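Local coordinates for protein putative decarboxylase involved in desferrioxamine biosynthesis (Erwinia amylovora, PDB 5O5C) that probably decarboxylates lysine with pyridoxal 5'-phosphate as cofactor, a step in making the siderophore desferrioxamine E, at residues E145-D150 with K387-L392. Sequence-based numbering, arbitrary orientation.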
ATOM      1  N   GLU B 145      -9.868  12.450  -4.767  1.00 24.18           N
ATOM      2  CA  GLU B 145      -9.133  12.191  -3.524  1.00 22.95           C
ATOM      3  C   GLU B 145      -9.055  13.484  -2.655  1.00 24.79           C
ATOM      4  O   GLU B 145      -9.204  13.437  -1.411  1.00 20.68           O
ATOM      5  CB  GLU B 145      -7.739  11.622  -3.783  1.00 21.55           C
ATOM      6  CG  GLU B 145      -6.863  11.621  -2.518  1.00 21.48           C
ATOM      7  CD  GLU B 145      -5.659  10.712  -2.582  1.00 22.03           C
ATOM      8  OE1 GLU B 145      -5.734   9.740  -3.399  1.00 19.73           O
ATOM      9  OE2 GLU B 145      -4.638  11.007  -1.854  1.00 19.86           O
ATOM     10  N   GLN B 146      -8.768  14.606  -3.313  1.00 24.42           N
ATOM     11  CA  GLN B 146      -8.616  15.859  -2.606  1.00 24.33           C
ATOM     12  C   GLN B 146      -9.883  16.243  -1.866  1.00 24.02           C
ATOM     13  O   GLN B 146      -9.807  16.686  -0.734  1.00 25.22           O
ATOM     14  CB  GLN B 146      -8.207  17.004  -3.517  1.00 23.64           C
ATOM     15  CG  GLN B 146      -7.724  18.202  -2.703  1.00 24.39           C
ATOM     16  CD  GLN B 146      -6.421  17.968  -1.961  1.00 24.47           C
ATOM     17  OE1 GLN B 146      -5.421  17.564  -2.559  1.00 28.04           O
ATOM     18  NE2 GLN B 146      -6.408  18.262  -0.653  1.00 21.46           N
ATOM     19  N   LYS B 147     -11.015  16.039  -2.526  1.00 23.14           N
ATOM     20  CA  LYS B 147     -12.360  16.140  -1.922  1.00 25.45           C
ATOM     21  C   LYS B 147     -12.533  15.273  -0.696  1.00 22.95           C
ATOM     22  O   LYS B 147     -12.892  15.745   0.374  1.00 20.82           O
ATOM     23  CB  LYS B 147     -13.447  15.780  -2.967  1.00 30.43           C
ATOM     24  CG  LYS B 147     -14.718  16.574  -2.841  1.00 37.38           C
ATOM     25  CD  LYS B 147     -14.666  17.845  -3.673  1.00 43.72           C
ATOM     26  CE  LYS B 147     -15.802  18.774  -3.289  1.00 47.69           C
ATOM     27  NZ  LYS B 147     -15.729  20.073  -4.012  1.00 46.97           N
ATOM     28  N   VAL B 148     -12.260  13.985  -0.812  1.00 21.94           N
ATOM     29  CA  VAL B 148     -12.338  13.157   0.383  1.00 20.78           C
ATOM     30  C   VAL B 148     -11.442  13.594   1.526  1.00 20.05           C
ATOM     31  O   VAL B 148     -11.853  13.549   2.672  1.00 20.12           O
ATOM     32  CB  VAL B 148     -12.128  11.653   0.130  1.00 21.48           C
ATOM     33  CG1 VAL B 148     -12.359  10.895   1.412  1.00 19.45           C
ATOM     34  CG2 VAL B 148     -13.120  11.148  -0.889  1.00 23.76           C
ATOM     35  N   ILE B 149     -10.198  13.933   1.203  1.00 20.65           N
ATOM     36  CA  ILE B 149      -9.257  14.469   2.133  1.00 21.63           C
ATOM     37  C   ILE B 149      -9.745  15.730   2.834  1.00 21.58           C
ATOM     38  O   ILE B 149      -9.695  15.811   4.077  1.00 23.49           O
ATOM     39  CB  ILE B 149      -7.919  14.754   1.413  1.00 22.31           C
ATOM     40  CG1 ILE B 149      -7.194  13.443   1.253  1.00 23.93           C
ATOM     41  CG2 ILE B 149      -7.037  15.696   2.207  1.00 21.57           C
ATOM     42  CD1 ILE B 149      -5.941  13.592   0.479  1.00 25.77           C
ATOM     43  N   ASP B 150     -10.192  16.688   2.033  1.00 23.32           N
ATOM     44  CA  ASP B 150     -10.689  17.986   2.539  1.00 24.19           C
ATOM     45  C   ASP B 150     -11.921  17.765   3.385  1.00 23.38           C
ATOM     46  O   ASP B 150     -12.004  18.347   4.418  1.00 24.15           O
ATOM     47  CB  ASP B 150     -11.074  18.938   1.443  1.00 23.23           C
ATOM     48  CG  ASP B 150      -9.878  19.458   0.614  1.00 25.27           C
ATOM     49  OD1 ASP B 150      -8.683  19.496   1.037  1.00 23.24           O
ATOM     50  OD2 ASP B 150     -10.200  19.878  -0.495  1.00 24.85           O
ATOM     51  N   LYS B 387     -13.550   4.779  -2.800  1.00 21.67           N
ATOM     52  CA  LYS B 387     -14.322   4.010  -1.852  1.00 26.73           C
ATOM     53  C   LYS B 387     -15.042   4.897  -0.865  1.00 23.54           C
ATOM     54  O   LYS B 387     -16.199   4.663  -0.638  1.00 23.21           O
ATOM     55  CB  LYS B 387     -13.462   2.996  -1.109  1.00 26.94           C
ATOM     56  CG  LYS B 387     -12.948   1.904  -2.032  1.00 35.85           C
ATOM     57  CD  LYS B 387     -12.134   0.832  -1.314  1.00 37.86           C
ATOM     58  CE  LYS B 387     -10.652   0.964  -1.592  1.00 40.87           C
ATOM     59  NZ  LYS B 387      -9.955  -0.264  -1.143  1.00 42.25           N
ATOM     60  N   MET B 388     -14.335   5.881  -0.296  1.00 22.93           N
ATOM     61  CA  MET B 388     -14.902   6.833   0.616  1.00 23.20           C
ATOM     62  C   MET B 388     -15.755   7.797  -0.185  1.00 25.18           C
ATOM     63  O   MET B 388     -16.756   8.285   0.311  1.00 24.37           O
ATOM     64  CB  MET B 388     -13.804   7.569   1.442  1.00 23.04           C
ATOM     65  CG  MET B 388     -13.335   6.773   2.655  1.00 22.64           C
ATOM     66  SD  MET B 388     -14.791   6.735   3.714  1.00 23.88           S
ATOM     67  CE  MET B 388     -15.078   5.159   4.142  1.00 26.20           C
ATOM     68  N   TRP B 389     -15.394   8.025  -1.446  1.00 24.98           N
ATOM     69  CA  TRP B 389     -16.143   8.944  -2.266  1.00 24.09           C
ATOM     70  C   TRP B 389     -17.510   8.404  -2.635  1.00 23.58           C
ATOM     71  O   TRP B 389     -18.562   9.129  -2.488  1.00 22.47           O
ATOM     72  CB  TRP B 389     -15.366   9.341  -3.507  1.00 25.02           C
ATOM     73  CG  TRP B 389     -15.767  10.664  -3.956  1.00 30.69           C
ATOM     74  CD1 TRP B 389     -15.328  11.891  -3.469  1.00 32.92           C
ATOM     75  CD2 TRP B 389     -16.738  10.949  -4.922  1.00 30.68           C
ATOM     76  NE1 TRP B 389     -15.978  12.909  -4.106  1.00 30.58           N
ATOM     77  CE2 TRP B 389     -16.857  12.365  -4.995  1.00 32.58           C
ATOM     78  CE3 TRP B 389     -17.551  10.147  -5.730  1.00 31.46           C
ATOM     79  CZ2 TRP B 389     -17.709  12.996  -5.883  1.00 33.70           C
ATOM     80  CZ3 TRP B 389     -18.390  10.748  -6.575  1.00 33.61           C
ATOM     81  CH2 TRP B 389     -18.470  12.182  -6.667  1.00 38.20           C
ATOM     82  N   LEU B 390     -17.528   7.169  -3.116  1.00 21.08           N
ATOM     83  CA  LEU B 390     -18.811   6.552  -3.433  1.00 23.79           C
ATOM     84  C   LEU B 390     -19.631   6.204  -2.188  1.00 24.63           C
ATOM     85  O   LEU B 390     -20.850   6.220  -2.258  1.00 26.92           O
ATOM     86  CB  LEU B 390     -18.700   5.362  -4.370  1.00 22.82           C
ATOM     87  CG  LEU B 390     -18.213   5.690  -5.796  1.00 21.91           C
ATOM     88  CD1 LEU B 390     -17.821   4.407  -6.503  1.00 23.41           C
ATOM     89  CD2 LEU B 390     -19.169   6.458  -6.679  1.00 24.00           C
ATOM     90  N   THR B 391     -18.999   5.922  -1.054  1.00 24.59           N
ATOM     91  CA  THR B 391     -19.758   5.679   0.156  1.00 24.49           C
ATOM     92  C   THR B 391     -20.546   6.922   0.558  1.00 25.27           C
ATOM     93  O   THR B 391     -21.766   6.838   0.792  1.00 26.13           O
ATOM     94  CB  THR B 391     -18.876   5.159   1.306  1.00 24.56           C
ATOM     95  OG1 THR B 391     -18.333   3.857   0.962  1.00 23.84           O
ATOM     96  CG2 THR B 391     -19.669   5.055   2.561  1.00 25.03           C
ATOM     97  N   LEU B 392     -19.880   8.065   0.618  1.00 21.81           N
ATOM     98  CA  LEU B 392     -20.552   9.301   1.008  1.00 22.16           C
ATOM     99  C   LEU B 392     -21.636   9.719   0.004  1.00 24.54           C
ATOM    100  O   LEU B 392     -22.774  10.106   0.381  1.00 22.69           O
ATOM    101  CB  LEU B 392     -19.501  10.377   1.174  1.00 23.75           C
ATOM    102  CG  LEU B 392     -18.527  10.043   2.303  1.00 22.75           C
ATOM    103  CD1 LEU B 392     -17.171  10.668   2.141  1.00 28.12           C
ATOM    104  CD2 LEU B 392     -19.164  10.401   3.613  1.00 24.40           C
TER
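Lys387 O, just ahead of the Met388 and Trp389 that meet Val148, is gripped by two donors, Thr391 N and Thr391 OG1, arriving from opposite faces of its carbonyl plane. The hydroxyl bond, Thr391 OG1 to Lys387 O, is 2.8 Å long and ties the buried side chain to its own helix; Gln334 NE2 is the hydroxyl's second partner. No hydrogen bond joins the two segments, which meet by van der Waals contact. Val148 forks between two neighbours: CG1 lies 3.6 Å from Met388 CB, while CG2 meets Trp389 CD1 at 3.5 Å, in the plane of the indole and at its edge. The contact illustrates how a beta-branched residue can spend its two methyls on successive residues of a crossing helix. A chi1 of -152°, not far from anti, turns the CD1-NE1 edge of Trp389 to Val148 and Lys147. Lys147 CB is 4.0 Å from Trp389 NE1, but a bend at chi2 (90°) leads the chain beyond CG away from the ring, and NZ is hydrogen-bonded to Phe71 O of the second subunit. The short helical axes approach to 9.5 Å at 70°, a steep crossing with four side chains in touch. Within this fold-type I decarboxylase, helix 385-394 touches helix 116-128 through Leu390 and Thr391, Glu89 of the second subunit packs on Trp389, and helix 140-156 rests through Val148 and Ile149 on Phe166 of edge strand 163-167 of the large mixed sheet.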